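Local coordinates for protein putative phosphoglycolate phosphatase (Lactobacillus delbrueckii, PDB 2HI0) that probably hydrolyses the phosphate ester of 2-phosphoglycolate, as a haloacid dehalogenase-like (HAD) hydrolase, at residues F154-K159 / P168-E173; R163-P168 / E192-T197; D183-I188 / S201-I206. All coordinates share one frame; numbering follows the deposited sequence. Where two conformers were deposited one is given.

Interaction 1 (F154-K159 / P168-E173)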
ATOM      1  N   PHE A 154       1.339  -3.219 -15.801  1.00 12.05           N
ATOM      2  CA  PHE A 154       0.185  -3.714 -15.091  1.00 12.54           C
ATOM      3  C   PHE A 154      -0.022  -2.866 -13.847  1.00 12.76           C
ATOM      4  O   PHE A 154       0.933  -2.551 -13.156  1.00 11.06           O
ATOM      5  CB  PHE A 154       0.399  -5.179 -14.689  1.00 12.30           C
ATOM      6  CG  PHE A 154      -0.771  -5.799 -13.934  1.00 11.40           C
ATOM      7  CD1 PHE A 154      -1.820  -6.389 -14.629  1.00 15.70           C
ATOM      8  CD2 PHE A 154      -0.811  -5.798 -12.550  1.00 13.46           C
ATOM      9  CE1 PHE A 154      -2.877  -6.956 -13.942  1.00 15.24           C
ATOM     10  CE2 PHE A 154      -1.862  -6.368 -11.883  1.00 14.02           C
ATOM     11  CZ  PHE A 154      -2.892  -6.935 -12.579  1.00 13.11           C
ATOM     12  N   ALA A 155      -1.268  -2.530 -13.551  1.00 11.39           N
ATOM     13  CA  ALA A 155      -1.587  -1.786 -12.341  1.00 10.48           C
ATOM     14  C   ALA A 155      -2.950  -2.247 -11.869  1.00 11.51           C
ATOM     15  O   ALA A 155      -3.886  -2.361 -12.671  1.00 12.46           O
ATOM     16  CB  ALA A 155      -1.563  -0.259 -12.560  1.00 10.92           C
ATOM     17  N   LEU A 156      -3.035  -2.600 -10.593  1.00 10.44           N
ATOM     18  CA  LEU A 156      -4.289  -3.061 -10.003  1.00  8.38           C
ATOM     19  C   LEU A 156      -4.386  -2.627  -8.540  1.00 10.17           C
ATOM     20  O   LEU A 156      -3.450  -2.822  -7.762  1.00 10.50           O
ATOM     21  CB  LEU A 156      -4.350  -4.582 -10.059  1.00  9.66           C
ATOM     22  CG  LEU A 156      -5.630  -5.230  -9.503  1.00 12.33           C
ATOM     23  CD1 LEU A 156      -6.867  -4.803 -10.317  1.00 11.94           C
ATOM     24  CD2 LEU A 156      -5.418  -6.774  -9.487  1.00 14.65           C
ATOM     25  N   GLY A 157      -5.547  -2.072  -8.163  1.00  8.48           N
ATOM     26  CA  GLY A 157      -5.913  -1.874  -6.789  1.00 10.34           C
ATOM     27  C   GLY A 157      -7.053  -2.785  -6.331  1.00 11.69           C
ATOM     28  O   GLY A 157      -7.540  -3.594  -7.082  1.00 12.11           O
ATOM     29  N   GLU A 158      -7.485  -2.612  -5.091  1.00 10.79           N
ATOM     30  CA  GLU A 158      -8.485  -3.434  -4.478  1.00 11.25           C
ATOM     31  C   GLU A 158      -9.861  -3.216  -5.125  1.00 11.54           C
ATOM     32  O   GLU A 158     -10.266  -2.073  -5.441  1.00 11.47           O
ATOM     33  CB  GLU A 158      -8.499  -3.168  -2.971  1.00 13.27           C
ATOM     34  CG  GLU A 158      -9.524  -3.958  -2.168  1.00 16.98           C
ATOM     35  CD  GLU A 158     -10.882  -3.270  -2.062  1.00 25.24           C
ATOM     36  OE1 GLU A 158     -10.929  -2.012  -1.808  1.00 23.68           O
ATOM     37  OE2 GLU A 158     -11.899  -4.001  -2.238  1.00 26.66           O
ATOM     38  N   LYS A 159     -10.580  -4.327  -5.306  1.00 11.28           N
ATOM     39  CA  LYS A 159     -11.905  -4.347  -5.913  1.00 13.50           C
ATOM     40  C   LYS A 159     -12.750  -5.294  -5.092  1.00 13.31           C
ATOM     41  O   LYS A 159     -12.281  -6.356  -4.691  1.00 10.97           O
ATOM     42  CB  LYS A 159     -11.860  -4.906  -7.338  1.00 17.66           C
ATOM     43  CG  LYS A 159     -11.114  -4.011  -8.314  1.00 26.00           C
ATOM     44  CD  LYS A 159     -11.386  -4.328  -9.777  1.00 31.88           C
ATOM     45  CE  LYS A 159     -10.476  -5.367 -10.345  1.00 38.77           C
ATOM     46  NZ  LYS A 159     -10.315  -5.189 -11.848  1.00 48.48           N
ATOM     47  N   PRO A 168      -2.861 -14.050  -2.214  1.00  7.86           N
ATOM     48  CA  PRO A 168      -2.059 -13.958  -3.443  1.00  7.62           C
ATOM     49  C   PRO A 168      -2.814 -13.514  -4.701  1.00 10.91           C
ATOM     50  O   PRO A 168      -2.169 -13.313  -5.742  1.00 14.84           O
ATOM     51  CB  PRO A 168      -1.566 -15.391  -3.643  1.00 11.74           C
ATOM     52  CG  PRO A 168      -2.541 -16.227  -2.941  1.00 13.48           C
ATOM     53  CD  PRO A 168      -3.051 -15.433  -1.780  1.00 12.65           C
ATOM     54  N   ASP A 169      -4.136 -13.381  -4.636  1.00  9.13           N
ATOM     55  CA  ASP A 169      -4.910 -13.290  -5.840  1.00 10.26           C
ATOM     56  C   ASP A 169      -4.495 -12.127  -6.763  1.00  8.76           C
ATOM     57  O   ASP A 169      -4.387 -12.267  -7.987  1.00 11.01           O
ATOM     58  CB  ASP A 169      -6.396 -13.139  -5.506  1.00 10.50           C
ATOM     59  CG  ASP A 169      -6.953 -14.264  -4.633  1.00 16.53           C
ATOM     60  OD1 ASP A 169      -6.332 -14.606  -3.616  1.00 19.11           O
ATOM     61  OD2 ASP A 169      -8.045 -14.772  -4.933  1.00 15.17           O
HETATM   62  N   MSE A 170      -4.347 -10.939  -6.198  1.00  8.03           N
HETATM   63  CA  MSE A 170      -4.065  -9.762  -7.055  1.00  8.58           C
HETATM   64  C   MSE A 170      -2.685  -9.877  -7.691  1.00 10.22           C
HETATM   65  O   MSE A 170      -2.503  -9.541  -8.843  1.00 10.42           O
HETATM   66  CB  MSE A 170      -4.206  -8.475  -6.273  1.00 10.18           C
HETATM   67  CG  MSE A 170      -5.584  -8.301  -5.606  1.00  9.10           C
HETATM   68 SE   MSE A 170      -5.618  -6.782  -4.377  0.75 12.87          SE
HETATM   69  CE  MSE A 170      -5.637  -5.692  -5.729  1.00  7.34           C
ATOM     70  N   THR A 171      -1.700 -10.329  -6.934  0.50 10.48           N
ATOM     71  CA  THR A 171      -0.345 -10.513  -7.469  0.50 10.15           C
ATOM     72  C   THR A 171      -0.312 -11.664  -8.494  0.50 10.86           C
ATOM     73  O   THR A 171       0.465 -11.620  -9.451  0.50 10.49           O
ATOM     74  CB  THR A 171       0.676 -10.702  -6.318  0.50 10.38           C
ATOM     75  OG1 THR A 171       0.696  -9.479  -5.548  0.50  9.01           O
ATOM     76  CG2 THR A 171       2.102 -11.030  -6.856  0.50  6.02           C
ATOM     77  N   SER A 172      -1.180 -12.673  -8.327  1.00  9.80           N
ATOM     78  CA  SER A 172      -1.275 -13.754  -9.309  1.00 10.17           C
ATOM     79  C   SER A 172      -1.849 -13.208 -10.645  1.00 11.50           C
ATOM     80  O   SER A 172      -1.419 -13.638 -11.721  1.00 14.16           O
ATOM     81  CB  SER A 172      -2.123 -14.906  -8.822  1.00  9.88           C
ATOM     82  OG  SER A 172      -1.482 -15.605  -7.759  1.00 11.78           O
ATOM     83  N   GLU A 173      -2.804 -12.262 -10.561  0.50 10.68           N
ATOM     84  CA  GLU A 173      -3.317 -11.508 -11.740  0.50 11.35           C
ATOM     85  C   GLU A 173      -2.197 -10.757 -12.494  0.50 10.86           C
ATOM     86  O   GLU A 173      -2.195 -10.674 -13.729  0.50 12.77           O
ATOM     87  CB  GLU A 173      -4.389 -10.465 -11.367  0.50 11.26           C
ATOM     88  CG  GLU A 173      -5.812 -10.978 -11.039  0.50 11.03           C
ATOM     89  CD  GLU A 173      -6.402 -11.825 -12.138  0.50 18.35           C
ATOM     90  OE1 GLU A 173      -6.479 -11.335 -13.292  0.50 20.74           O
ATOM     91  OE2 GLU A 173      -6.770 -12.983 -11.851  0.50 16.33           O
TER
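M170, a selenomethionine on helix 169-178, meets L156 and G157 on strand 154-158, the outermost strand at one side of the parallel sheet in this Rossmann-like HAD core. The helix forms part of the crossover from this strand to strand 185-189, reached through the loop that holds R163 and K165. Its first turn (169-173) runs almost antiparallel to the strand, at 162°, with the two short axes 9.3 Å apart.

Traced outward, M170 shows how a flexible chain can follow the relief of a sheet. Its CB rests on methyl CD2 of L156 at 3.8 Å, and CG slides past the same methyl. SE carries the chain beyond the leucine and lies against R164 of the neighbouring loop. A bend at chi3 (74°) then folds the terminal methyl back onto the strand. There M170 CE touches L156 CG at 3.8 Å, presses closely on the carbonyl oxygen of G157 at 3.1 Å, and comes within 3.6 Å of E158 N. These are packing contacts; no hydrogen bond joins strand and helix here. The peptide nitrogen of G157 is instead held by the side chain of N137.

Further toward the start of the strand, F154 holds CG anti to its own nitrogen (chi1 -180°), which projects the ring at the helix. It also packs on A130 and V132 of the adjoining strand. Beyond CB the E173 chain turns away, and its carboxylate pairs with K176. What F154 meets is therefore the base of that residue: CE1 lies 3.8 Å from E173 O, and CZ lies 4.0 Å from E173 CB.

Interaction 2 (R163-P168 / E192-T197)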
ATOM      1  N   ARG A 163     -10.029 -10.890  -3.331  1.00  9.84           N
ATOM      2  CA  ARG A 163      -9.304 -10.740  -2.057  1.00  9.91           C
ATOM      3  C   ARG A 163      -8.159  -9.706  -2.099  1.00 10.45           C
ATOM      4  O   ARG A 163      -7.369  -9.647  -3.059  1.00  9.71           O
ATOM      5  CB  ARG A 163      -8.775 -12.074  -1.522  1.00 11.60           C
ATOM      6  CG  ARG A 163      -9.846 -13.078  -1.250  1.00  8.19           C
ATOM      7  CD  ARG A 163      -9.320 -14.299  -0.597  1.00  8.09           C
ATOM      8  NE  ARG A 163      -8.370 -15.061  -1.435  1.00  8.20           N
ATOM      9  CZ  ARG A 163      -7.814 -16.218  -1.073  1.00  8.19           C
ATOM     10  NH1 ARG A 163      -8.066 -16.722   0.126  1.00 10.56           N
ATOM     11  NH2 ARG A 163      -6.961 -16.836  -1.863  1.00 13.91           N
ATOM     12  N   ARG A 164      -8.080  -8.920  -1.012  1.00  9.82           N
ATOM     13  CA  ARG A 164      -7.025  -7.968  -0.840  1.00  9.93           C
ATOM     14  C   ARG A 164      -5.718  -8.658  -0.491  1.00  9.01           C
ATOM     15  O   ARG A 164      -5.704  -9.819  -0.121  1.00  9.02           O
ATOM     16  CB  ARG A 164      -7.432  -6.970   0.240  1.00  9.29           C
ATOM     17  CG  ARG A 164      -7.567  -7.644   1.627  1.00  7.49           C
ATOM     18  CD  ARG A 164      -7.659  -6.564   2.708  1.00 11.40           C
ATOM     19  NE  ARG A 164      -7.925  -7.126   4.042  1.00 10.78           N
ATOM     20  CZ  ARG A 164      -7.005  -7.551   4.898  1.00 12.35           C
ATOM     21  NH1 ARG A 164      -5.710  -7.555   4.605  1.00  9.75           N
ATOM     22  NH2 ARG A 164      -7.396  -7.991   6.084  1.00 11.61           N
ATOM     23  N   LYS A 165      -4.640  -7.909  -0.600  1.00  9.86           N
ATOM     24  CA  LYS A 165      -3.335  -8.352  -0.099  1.00  9.39           C
ATOM     25  C   LYS A 165      -3.546  -8.510   1.424  1.00  9.01           C
ATOM     26  O   LYS A 165      -4.252  -7.679   2.062  1.00 10.24           O
ATOM     27  CB  LYS A 165      -2.237  -7.301  -0.362  1.00  8.35           C
ATOM     28  CG  LYS A 165      -1.854  -6.993  -1.820  1.00 11.43           C
ATOM     29  CD  LYS A 165      -1.292  -5.559  -1.953  1.00 17.45           C
ATOM     30  CE  LYS A 165      -0.028  -5.398  -1.137  1.00 23.76           C
ATOM     31  NZ  LYS A 165       0.454  -3.980  -1.102  1.00 22.02           N
ATOM     32  N   PRO A 166      -2.895  -9.498   2.042  1.00  8.81           N
ATOM     33  CA  PRO A 166      -1.848 -10.374   1.521  1.00  8.60           C
ATOM     34  C   PRO A 166      -2.279 -11.691   0.891  1.00  8.54           C
ATOM     35  O   PRO A 166      -1.386 -12.508   0.647  1.00 10.39           O
ATOM     36  CB  PRO A 166      -0.988 -10.613   2.763  1.00  7.45           C
ATOM     37  CG  PRO A 166      -1.963 -10.674   3.893  1.00  9.21           C
ATOM     38  CD  PRO A 166      -3.074  -9.697   3.509  1.00  9.18           C
ATOM     39  N   ALA A 167      -3.575 -11.863   0.543  1.00  6.01           N
ATOM     40  CA  ALA A 167      -3.955 -13.014  -0.291  1.00  6.62           C
ATOM     41  C   ALA A 167      -3.178 -12.904  -1.588  1.00  9.56           C
ATOM     42  O   ALA A 167      -2.860 -11.775  -2.018  1.00  9.72           O
ATOM     43  CB  ALA A 167      -5.465 -13.047  -0.587  1.00 10.40           C
ATOM     44  N   PRO A 168      -2.861 -14.050  -2.214  1.00  7.86           N
ATOM     45  CA  PRO A 168      -2.059 -13.958  -3.443  1.00  7.62           C
ATOM     46  C   PRO A 168      -2.814 -13.514  -4.701  1.00 10.91           C
ATOM     47  O   PRO A 168      -2.169 -13.313  -5.742  1.00 14.84           O
ATOM     48  CB  PRO A 168      -1.566 -15.391  -3.643  1.00 11.74           C
ATOM     49  CG  PRO A 168      -2.541 -16.227  -2.941  1.00 13.48           C
ATOM     50  CD  PRO A 168      -3.051 -15.433  -1.780  1.00 12.65           C
ATOM     51  N   GLU A 192       4.307  -4.658   6.662  1.00 10.41           N
ATOM     52  CA  GLU A 192       4.193  -6.109   6.938  1.00 11.54           C
ATOM     53  C   GLU A 192       3.281  -6.831   5.949  1.00 11.78           C
ATOM     54  O   GLU A 192       3.471  -8.012   5.676  1.00 10.70           O
ATOM     55  CB  GLU A 192       3.725  -6.352   8.385  1.00 11.46           C
ATOM     56  CG  GLU A 192       2.247  -6.110   8.691  1.00 10.59           C
ATOM     57  CD  GLU A 192       1.752  -4.655   8.829  1.00 16.05           C
ATOM     58  OE1 GLU A 192       2.462  -3.710   8.417  1.00 12.08           O
ATOM     59  OE2 GLU A 192       0.613  -4.497   9.369  1.00 13.30           O
ATOM     60  N   ILE A 193       2.274  -6.128   5.423  1.00 10.72           N
ATOM     61  CA  ILE A 193       1.352  -6.715   4.431  1.00 10.17           C
ATOM     62  C   ILE A 193       2.130  -7.042   3.155  1.00 10.31           C
ATOM     63  O   ILE A 193       1.838  -8.060   2.512  1.00 10.58           O
ATOM     64  CB  ILE A 193       0.152  -5.782   4.140  1.00 12.03           C
ATOM     65  CG1 ILE A 193      -0.601  -5.488   5.436  1.00 12.62           C
ATOM     66  CG2 ILE A 193      -0.761  -6.320   2.990  1.00 10.44           C
ATOM     67  CD1 ILE A 193      -1.017  -6.729   6.146  1.00 12.87           C
ATOM     68  N   ASP A 194       3.105  -6.190   2.788  1.00 10.84           N
ATOM     69  CA  ASP A 194       3.967  -6.426   1.630  1.00 10.14           C
ATOM     70  C   ASP A 194       4.913  -7.627   1.835  1.00  9.15           C
ATOM     71  O   ASP A 194       5.042  -8.481   0.961  1.00 10.62           O
ATOM     72  CB  ASP A 194       4.711  -5.138   1.272  1.00 13.85           C
ATOM     73  CG  ASP A 194       3.748  -3.983   1.042  1.00 16.85           C
ATOM     74  OD1 ASP A 194       2.697  -4.222   0.400  1.00 18.30           O
ATOM     75  OD2 ASP A 194       3.956  -2.920   1.629  1.00 15.08           O
ATOM     76  N   ILE A 195       5.507  -7.688   3.025  1.00  8.77           N
ATOM     77  CA  ILE A 195       6.281  -8.861   3.431  1.00  8.81           C
ATOM     78  C   ILE A 195       5.463 -10.154   3.244  1.00  6.56           C
ATOM     79  O   ILE A 195       5.927 -11.129   2.645  1.00  9.47           O
ATOM     80  CB  ILE A 195       6.807  -8.718   4.882  1.00  9.99           C
ATOM     81  CG1 ILE A 195       7.769  -7.523   4.996  1.00 11.89           C
ATOM     82  CG2 ILE A 195       7.537  -9.995   5.335  1.00  9.77           C
ATOM     83  CD1 ILE A 195       8.122  -7.074   6.363  1.00 11.51           C
ATOM     84  N   GLN A 196       4.236 -10.150   3.771  1.00  8.72           N
ATOM     85  CA  GLN A 196       3.377 -11.317   3.676  1.00  9.30           C
ATOM     86  C   GLN A 196       2.904 -11.645   2.242  1.00  9.79           C
ATOM     87  O   GLN A 196       2.834 -12.811   1.822  1.00  9.36           O
ATOM     88  CB  GLN A 196       2.180 -11.105   4.572  1.00 10.89           C
ATOM     89  CG  GLN A 196       2.544 -11.024   6.046  1.00 10.17           C
ATOM     90  CD  GLN A 196       1.353 -10.594   6.880  1.00 15.59           C
ATOM     91  OE1 GLN A 196       0.195 -10.961   6.572  1.00 16.06           O
ATOM     92  NE2 GLN A 196       1.612  -9.828   7.946  1.00 12.86           N
ATOM     93  N   THR A 197       2.561 -10.608   1.510  1.00 10.75           N
ATOM     94  CA  THR A 197       2.101 -10.761   0.147  1.00 11.27           C
ATOM     95  C   THR A 197       3.184 -11.497  -0.689  1.00 10.18           C
ATOM     96  O   THR A 197       2.880 -12.443  -1.447  1.00 11.35           O
ATOM     97  CB  THR A 197       1.823  -9.395  -0.460  1.00 12.39           C
ATOM     98  OG1 THR A 197       0.695  -8.801   0.215  1.00 10.85           O
ATOM     99  CG2 THR A 197       1.498  -9.529  -1.956  1.00 12.17           C
TER
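Two torsions of K165 deliver its ammonium group to D194: chi1 of -66° sets CG anti to the carbonyl carbon, and a kink at chi3 (62°) swings the end of the chain toward helix 192-200. The pairing is consistent with the HAD active site, where a lysine of motif III, here probably that of KPAPD, meets acidic residues of the first and fourth motifs.

K165 NZ donates to D194 OD1 in a 2.7 Å salt bridge and approaches that oxygen nearly in line with its C-O bond. Two further partners hold the same nitrogen, the carboxylate of D10 and the hydroxyl of Y187. D10 also belongs to the sodium site with D12 and D190, so K165 is tied to that site through D10, and the side chain of D194 lies about 4 Å from the sodium ion. A methionine in its place would lack the ammonium group and would probably leave the neighbouring carboxylates of D10 and D194 without their shared cation.

The lower part of the lysine rests on the helix. Its CB touches I193 CG2 at 3.8 Å and T197 OG1 at 3.3 Å. The hydroxyl is itself committed, donating to I193 O at 2.7 Å from above the carbonyl plane, while T197 N reaches that oxygen from the opposite face. A cis peptide bond before P166 bends the loop sharply, and R164 NH1 braces it by donating to a lone pair of K165 O at 2.9 Å. The P166 ring lies alongside Q196, with P166 CG 3.5 Å from Q196 OE1. On the same proline, P166 CA is 3.3 Å from T197 OG1.

Interaction 3 (D183-I188 / S201-I206)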
ATOM      1  N   ASP A 183      10.028 -16.791  -9.429  1.00 15.67           N
ATOM      2  CA  ASP A 183      11.392 -16.731  -8.889  1.00 17.66           C
ATOM      3  C   ASP A 183      12.224 -15.591  -9.527  1.00 16.49           C
ATOM      4  O   ASP A 183      13.335 -15.306  -9.072  1.00 16.67           O
ATOM      5  CB  ASP A 183      12.088 -18.099  -9.067  1.00 20.53           C
ATOM      6  CG  ASP A 183      12.190 -18.508 -10.523  1.00 18.66           C
ATOM      7  OD1 ASP A 183      11.172 -18.983 -11.082  1.00 38.13           O
ATOM      8  OD2 ASP A 183      13.284 -18.345 -11.115  1.00 33.46           O
ATOM      9  N   LYS A 184      11.691 -14.977 -10.595  1.00 13.99           N
ATOM     10  CA  LYS A 184      12.296 -13.816 -11.249  1.00 12.67           C
ATOM     11  C   LYS A 184      11.485 -12.553 -10.988  1.00 11.09           C
ATOM     12  O   LYS A 184      11.657 -11.552 -11.696  1.00 10.60           O
ATOM     13  CB  LYS A 184      12.449 -14.051 -12.780  1.00 13.90           C
ATOM     14  CG  LYS A 184      13.562 -15.082 -13.179  1.00 14.79           C
ATOM     15  CD  LYS A 184      14.995 -14.513 -12.934  1.00 16.08           C
ATOM     16  CE  LYS A 184      16.080 -15.383 -13.533  1.00 17.77           C
ATOM     17  NZ  LYS A 184      17.460 -15.055 -13.008  1.00 15.12           N
ATOM     18  N   CYS A 185      10.584 -12.613 -10.006  1.00 10.15           N
ATOM     19  CA  CYS A 185       9.820 -11.437  -9.564  1.00  8.73           C
ATOM     20  C   CYS A 185      10.308 -10.958  -8.185  1.00 10.37           C
ATOM     21  O   CYS A 185      10.752 -11.757  -7.367  1.00  8.78           O
ATOM     22  CB  CYS A 185       8.325 -11.769  -9.449  1.00  8.27           C
ATOM     23  SG  CYS A 185       7.520 -12.127 -10.963  1.00 13.03           S
ATOM     24  N   VAL A 186      10.233  -9.650  -7.932  1.00  9.64           N
ATOM     25  CA  VAL A 186      10.426  -9.135  -6.583  1.00  8.75           C
ATOM     26  C   VAL A 186       9.270  -8.159  -6.259  1.00 10.06           C
ATOM     27  O   VAL A 186       8.767  -7.464  -7.131  1.00  9.58           O
ATOM     28  CB  VAL A 186      11.834  -8.476  -6.416  1.00 10.16           C
ATOM     29  CG1 VAL A 186      11.987  -7.265  -7.337  1.00  7.54           C
ATOM     30  CG2 VAL A 186      12.119  -8.090  -4.954  1.00  7.63           C
ATOM     31  N   TYR A 187       8.823  -8.199  -5.018  1.00  9.29           N
ATOM     32  CA  TYR A 187       7.762  -7.316  -4.554  1.00  9.05           C
ATOM     33  C   TYR A 187       8.424  -6.270  -3.667  1.00  8.92           C
ATOM     34  O   TYR A 187       9.275  -6.594  -2.847  1.00 10.54           O
ATOM     35  CB  TYR A 187       6.691  -8.097  -3.772  1.00 11.31           C
ATOM     36  CG  TYR A 187       5.423  -7.291  -3.616  1.00 11.11           C
ATOM     37  CD1 TYR A 187       4.412  -7.274  -4.580  1.00 19.85           C
ATOM     38  CD2 TYR A 187       5.310  -6.423  -2.548  1.00 15.81           C
ATOM     39  CE1 TYR A 187       3.292  -6.435  -4.435  1.00 19.19           C
ATOM     40  CE2 TYR A 187       4.197  -5.603  -2.399  1.00 19.26           C
ATOM     41  CZ  TYR A 187       3.201  -5.616  -3.342  1.00 17.79           C
ATOM     42  OH  TYR A 187       2.115  -4.755  -3.171  1.00 18.07           O
ATOM     43  N   ILE A 188       8.012  -5.025  -3.804  1.00  9.37           N
ATOM     44  CA  ILE A 188       8.641  -3.883  -3.103  1.00  9.23           C
ATOM     45  C   ILE A 188       7.544  -3.172  -2.328  1.00 11.32           C
ATOM     46  O   ILE A 188       6.540  -2.766  -2.893  1.00 10.05           O
ATOM     47  CB  ILE A 188       9.277  -2.908  -4.057  1.00 10.72           C
ATOM     48  CG1 ILE A 188      10.325  -3.595  -4.965  1.00  9.75           C
ATOM     49  CG2 ILE A 188       9.858  -1.699  -3.265  1.00 10.60           C
ATOM     50  CD1 ILE A 188       9.804  -3.806  -6.366  1.00 12.78           C
ATOM     51  N   SER A 201       3.045 -15.235  -2.341  1.00  9.75           N
ATOM     52  CA  SER A 201       3.148 -15.285  -3.796  1.00 12.18           C
ATOM     53  C   SER A 201       4.442 -15.949  -4.265  1.00 12.79           C
ATOM     54  O   SER A 201       4.741 -15.913  -5.445  1.00 12.47           O
ATOM     55  CB  SER A 201       3.066 -13.882  -4.375  1.00 10.42           C
ATOM     56  OG  SER A 201       1.830 -13.242  -4.027  1.00 13.01           O
ATOM     57  N   GLU A 202       5.174 -16.556  -3.343  1.00 12.46           N
ATOM     58  CA  GLU A 202       6.361 -17.335  -3.637  1.00 12.22           C
ATOM     59  C   GLU A 202       7.419 -16.476  -4.384  1.00  9.95           C
ATOM     60  O   GLU A 202       8.062 -16.927  -5.341  1.00 13.88           O
ATOM     61  CB  GLU A 202       6.011 -18.622  -4.398  1.00 11.11           C
ATOM     62  CG  GLU A 202       4.962 -19.540  -3.688  1.00 14.20           C
ATOM     63  CD  GLU A 202       5.397 -20.156  -2.332  1.00 20.28           C
ATOM     64  OE1 GLU A 202       6.607 -20.204  -1.999  1.00 23.14           O
ATOM     65  OE2 GLU A 202       4.497 -20.616  -1.595  1.00 24.27           O
HETATM   66  N   MSE A 203       7.580 -15.240  -3.911  1.00 10.36           N
HETATM   67  CA  MSE A 203       8.595 -14.341  -4.475  1.00  9.99           C
HETATM   68  C   MSE A 203       9.344 -13.556  -3.390  1.00  8.24           C
HETATM   69  O   MSE A 203       8.911 -13.446  -2.236  1.00 10.82           O
HETATM   70  CB  MSE A 203       7.960 -13.410  -5.477  1.00 13.94           C
HETATM   71  CG  MSE A 203       7.027 -12.444  -4.856  1.00 12.80           C
HETATM   72 SE   MSE A 203       6.238 -11.282  -6.228  0.75 11.43          SE
HETATM   73  CE  MSE A 203       5.333 -12.520  -7.297  1.00 11.02           C
ATOM     74  N   ASP A 204      10.529 -13.082  -3.771  1.00  9.16           N
ATOM     75  CA  ASP A 204      11.353 -12.254  -2.909  1.00 10.15           C
ATOM     76  C   ASP A 204      10.684 -10.905  -2.656  1.00  9.84           C
ATOM     77  O   ASP A 204       9.806 -10.452  -3.397  1.00 10.22           O
ATOM     78  CB  ASP A 204      12.734 -11.991  -3.577  1.00 13.29           C
ATOM     79  CG  ASP A 204      13.596 -13.242  -3.736  1.00 12.12           C
ATOM     80  OD1 ASP A 204      13.257 -14.297  -3.190  1.00 11.48           O
ATOM     81  OD2 ASP A 204      14.656 -13.181  -4.406  1.00 12.23           O
ATOM     82  N   GLU A 205      11.174 -10.235  -1.617  1.00 10.11           N
ATOM     83  CA  GLU A 205      10.651  -8.916  -1.196  1.00 10.50           C
ATOM     84  C   GLU A 205      11.766  -7.957  -0.783  1.00 10.19           C
ATOM     85  O   GLU A 205      12.755  -8.352  -0.171  1.00 11.01           O
ATOM     86  CB  GLU A 205       9.619  -9.057  -0.043  1.00 10.81           C
ATOM     87  CG  GLU A 205       8.623  -7.911   0.109  1.00 11.50           C
ATOM     88  CD  GLU A 205       8.923  -6.891   1.242  1.00 17.93           C
ATOM     89  OE1 GLU A 205       9.963  -6.955   1.961  1.00 14.22           O
ATOM     90  OE2 GLU A 205       8.036  -5.994   1.398  1.00 13.70           O
ATOM     91  N   ILE A 206      11.604  -6.699  -1.150  1.00  9.50           N
ATOM     92  CA  ILE A 206      12.452  -5.612  -0.715  1.00  9.21           C
ATOM     93  C   ILE A 206      11.544  -4.636   0.037  1.00  9.78           C
ATOM     94  O   ILE A 206      10.406  -4.331  -0.436  1.00 10.02           O
ATOM     95  CB  ILE A 206      13.111  -4.905  -1.938  1.00  8.16           C
ATOM     96  CG1 ILE A 206      14.017  -5.854  -2.698  1.00 12.02           C
ATOM     97  CG2 ILE A 206      13.832  -3.625  -1.497  1.00 10.28           C
ATOM     98  CD1 ILE A 206      14.379  -5.320  -4.115  1.00 11.53           C
TER
HETATM   99  O   HOH W   1      14.420 -15.272  -6.473  1.00 22.20           O
HETATM  100  O   HOH W   2      11.515 -14.145  -6.401  1.00 15.14           O
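Strands 185-189 and 204-208 are the two parallel strands of a beta-alpha-beta unit whose connecting helix is 192-200, and this contact is their seam within the Rossmann-like sheet. Y187 both donates to and accepts from the other strand: its N donates to D204 O at 2.9 Å (166°), and its O accepts from I206 N at 2.9 Å (164°). CA-H...O contacts, among them one from E205 to Y187 O, fill in between them.

Toward the start of the strands the backbones part. C185 O and D204 N stand 3.8 Å from each other, and water 2 lies between them, 2.7 Å from C185 O and accepting from D204 N at 3.0 Å.

The two faces are packed differently. On one, V186 CG2 meets I206 CD1 at 3.7 Å, and I188 lies against I206; L233 of helix 230-238 covers both isoleucines. On the other, selenomethionine M203 takes chi1 of 68°, placing CG between its backbone N and carbonyl carbon, the crowded position, and SE settles against C185 CB at 3.9 Å and Y187 CB at 4.0 Å. M203 follows directly on E202, the positive-phi residue of the Schellman motif that ends the helix. Nearby, E205 CG lies at the edge of the Y187 ring.

The polar end of Y187 is bound outside this seam, to V132 O and to K165 NZ. One residue thus joins two strands through its backbone and meets K165, probably an active-site lysine, through its hydroxyl, so the strand pairing probably helps to set where that hydroxyl lies.

Overall arrangement
All three contacts belong to one Rossmann-like HAD core, but their chemistry follows their place in it. Interaction 1, partly buried at the outermost strand, is apolar packing of helix on sheet. Interaction 2, buried beside the sodium site, centres on a salt bridge, with the loop packed on helix 192-200. Interaction 3 is chiefly backbone pairing between the strands flanking that same helix, largely buried, with D204 exposed and E205 partly so. The loop of interaction 2 runs directly into the helix of interaction 1: P168 is common to both, and R163 NH2 pairs with D169 OD1 at 2.9 Å. T171 packs on M203, linking interactions 1 and 3, while K165 and Y187 join interactions 2 and 3.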